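Local structure of methyl-coenzyme M reductase subunit gamma (Methanosarcina barkeri, 1E6Y) at residues C[40-45]-C[81-86]. The protein forms part of the nickel enzyme that reduces methyl-coenzyme M with coenzyme B, releasing methane and the mixed heterodisulfide in the last step of methanogenesis. Numbering follows the deposited sequence.
Sequences LGHRAP and RVRYIQ
H42, in the turn that follows helix 33-40, reaches the first half of strand 82-89, an inner strand of the four-stranded antiparallel sheet, and meets R83 and Y84 there and R81 just before it. Its NE2 donates to the backbone O of Y84 (2.8 Å, N-H...O 158°), close to the imidazole plane and on a carbonyl lone pair; the same oxygen also accepts a bond from Q188. CB of R83 covers one face of the imidazole, 3.7 Å from the ring centroid, in a CH-pi contact, while the opposite face lies against O of L40. The CE1 edge is turned toward the face of the Y84 phenol ring in an offset edge-to-face pair, planes at 65° and CE1 3.4 Å from Y84 CE2. The R83 chain is bent twice along its length, which brings NE beside ND1 of H42, and water 2 links its NH1 to the same ND1. From just before the strand, NH1 of R81 donates to the backbone O of H42 (3.0 Å) from above the carbonyl plane, and water 1 connects that oxygen to R81 NH2. The R81 guanidinium also forms a salt bridge with E127 of helix 127-139. Two residues before H42, at the end of helix 33-40, the methyl CD2 of L40 packs on CB of I85 at 3.7 Å. A leucine in place of H42 would probably leave the Y84 carbonyl without this N-H donor and water 2 without its link to the turn. With NE2 bonded to Y84 O and ND1 sharing water 2 with R83, both ring nitrogens have partners, which fixes the imidazole's rotation between L40 O and R83 CB and ties helix end to strand.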
loop_
_atom_site.group_PDB
_atom_site.type_symbol
_atom_site.label_atom_id
_atom_site.label_comp_id
_atom_site.label_asym_id
_atom_site.label_seq_id
_atom_site.Cartn_x
_atom_site.Cartn_y
_atom_site.Cartn_z
ATOM N N LEU C 40 -36.167 -26.741 -12.323
ATOM C CA LEU C 40 -35.289 -25.580 -12.452
ATOM C C LEU C 40 -35.569 -24.533 -11.371
ATOM O O LEU C 40 -34.648 -23.867 -10.888
ATOM C CB LEU C 40 -35.436 -24.962 -13.846
ATOM C CG LEU C 40 -34.896 -25.819 -14.994
ATOM C CD1 LEU C 40 -35.270 -25.197 -16.325
ATOM C CD2 LEU C 40 -33.388 -25.959 -14.871
ATOM N N GLY C 41 -36.842 -24.378 -11.016
ATOM C CA GLY C 41 -37.210 -23.610 -9.839
ATOM C C GLY C 41 -37.167 -22.096 -9.959
ATOM O O GLY C 41 -37.163 -21.402 -8.944
ATOM N N HIS C 42 -37.207 -21.574 -11.183
ATOM C CA HIS C 42 -37.113 -20.130 -11.406
ATOM C C HIS C 42 -38.476 -19.446 -11.501
ATOM O O HIS C 42 -38.569 -18.222 -11.401
ATOM C CB HIS C 42 -36.314 -19.840 -12.678
ATOM C CG HIS C 42 -34.989 -20.530 -12.729
ATOM N ND1 HIS C 42 -34.050 -20.413 -11.726
ATOM C CD2 HIS C 42 -34.455 -21.370 -13.647
ATOM C CE1 HIS C 42 -32.998 -21.155 -12.023
ATOM N NE2 HIS C 42 -33.219 -21.744 -13.184
ATOM N N ARG C 43 -39.519 -20.233 -11.750
ATOM C CA ARG C 43 -40.868 -19.709 -11.855
ATOM C C ARG C 43 -41.871 -20.867 -11.785
ATOM O O ARG C 43 -41.434 -22.007 -11.942
ATOM C CB ARG C 43 -41.077 -18.953 -13.170
ATOM C CG ARG C 43 -41.056 -19.834 -14.414
ATOM C CD ARG C 43 -41.180 -18.947 -15.664
ATOM N NE ARG C 43 -41.731 -19.754 -16.769
ATOM C CZ ARG C 43 -41.031 -20.702 -17.381
ATOM N NH1 ARG C 43 -39.774 -20.939 -17.027
ATOM N NH2 ARG C 43 -41.545 -21.435 -18.364
ATOM N N ALA C 44 -43.136 -20.580 -11.490
ATOM C CA ALA C 44 -44.165 -21.611 -11.420
ATOM C C ALA C 44 -44.345 -22.252 -12.792
ATOM O O ALA C 44 -44.323 -21.560 -13.811
ATOM C CB ALA C 44 -45.475 -21.006 -10.945
ATOM N N PRO C 45 -44.485 -23.589 -12.839
ATOM C CA PRO C 45 -44.718 -24.292 -14.106
ATOM C C PRO C 45 -45.858 -23.681 -14.921
ATOM O O PRO C 45 -46.901 -23.324 -14.367
ATOM C CB PRO C 45 -45.034 -25.718 -13.663
ATOM C CG PRO C 45 -44.273 -25.869 -12.391
ATOM C CD PRO C 45 -44.396 -24.531 -11.708
ATOM N N ARG C 81 -35.053 -12.707 -17.790
ATOM C CA ARG C 81 -33.936 -12.856 -16.864
ATOM C C ARG C 81 -32.933 -13.887 -17.387
ATOM O O ARG C 81 -33.297 -14.816 -18.125
ATOM C CB ARG C 81 -34.416 -13.310 -15.487
ATOM C CG ARG C 81 -35.448 -12.456 -14.776
ATOM C CD ARG C 81 -35.926 -13.228 -13.539
ATOM N NE ARG C 81 -36.601 -14.457 -13.954
ATOM C CZ ARG C 81 -36.998 -15.425 -13.130
ATOM N NH1 ARG C 81 -37.615 -16.506 -13.610
ATOM N NH2 ARG C 81 -36.760 -15.316 -11.830
ATOM N N VAL C 82 -31.671 -13.728 -17.003
ATOM C CA VAL C 82 -30.686 -14.784 -17.190
ATOM C C VAL C 82 -30.797 -15.744 -16.005
ATOM O O VAL C 82 -30.653 -15.326 -14.854
ATOM C CB VAL C 82 -29.247 -14.210 -17.257
ATOM C CG1 VAL C 82 -28.230 -15.341 -17.387
ATOM C CG2 VAL C 82 -29.122 -13.253 -18.438
ATOM N N ARG C 83 -31.209 -16.983 -16.276
ATOM C CA ARG C 83 -31.252 -18.007 -15.229
ATOM C C ARG C 83 -30.409 -19.202 -15.667
ATOM O O ARG C 83 -29.644 -19.089 -16.627
ATOM C CB ARG C 83 -32.666 -18.444 -14.901
ATOM C CG ARG C 83 -33.689 -17.409 -14.508
ATOM C CD ARG C 83 -33.228 -16.497 -13.389
ATOM N NE ARG C 83 -32.796 -17.144 -12.161
ATOM C CZ ARG C 83 -31.623 -16.925 -11.578
ATOM N NH1 ARG C 83 -31.332 -17.545 -10.439
ATOM N NH2 ARG C 83 -30.720 -16.107 -12.121
ATOM N N TYR C 84 -30.467 -20.304 -14.925
ATOM C CA TYR C 84 -29.449 -21.343 -15.065
ATOM C C TYR C 84 -29.958 -22.770 -14.897
ATOM O O TYR C 84 -31.007 -23.003 -14.298
ATOM C CB TYR C 84 -28.320 -21.095 -14.060
ATOM C CG TYR C 84 -28.703 -21.407 -12.630
ATOM C CD1 TYR C 84 -28.439 -22.663 -12.078
ATOM C CD2 TYR C 84 -29.438 -20.497 -11.870
ATOM C CE1 TYR C 84 -28.911 -23.010 -10.818
ATOM C CE2 TYR C 84 -29.914 -20.833 -10.607
ATOM C CZ TYR C 84 -29.651 -22.095 -10.091
ATOM O OH TYR C 84 -30.153 -22.457 -8.863
ATOM N N ILE C 85 -29.178 -23.718 -15.412
ATOM C CA ILE C 85 -29.251 -25.109 -14.978
ATOM C C ILE C 85 -27.841 -25.584 -14.645
ATOM O O ILE C 85 -26.887 -25.277 -15.362
ATOM C CB ILE C 85 -29.873 -26.033 -16.066
ATOM C CG1 ILE C 85 -29.884 -27.484 -15.568
ATOM C CG2 ILE C 85 -29.103 -25.917 -17.376
ATOM C CD1 ILE C 85 -30.838 -28.387 -16.317
ATOM N N GLN C 86 -27.702 -26.254 -13.505
ATOM C CA GLN C 86 -26.398 -26.695 -13.024
ATOM C C GLN C 86 -26.412 -28.182 -12.678
ATOM O O GLN C 86 -27.358 -28.674 -12.065
ATOM C CB GLN C 86 -25.995 -25.873 -11.798
ATOM C CG GLN C 86 -24.646 -26.238 -11.218
ATOM C CD GLN C 86 -24.116 -25.169 -10.293
ATOM O OE1 GLN C 86 -23.379 -24.284 -10.717
ATOM N NE2 GLN C 86 -24.494 -25.237 -9.022
HETATM O O HOH W 1 -36.194 -17.103 -9.749
HETATM O O HOH W 2 -33.868 -18.766 -9.452
#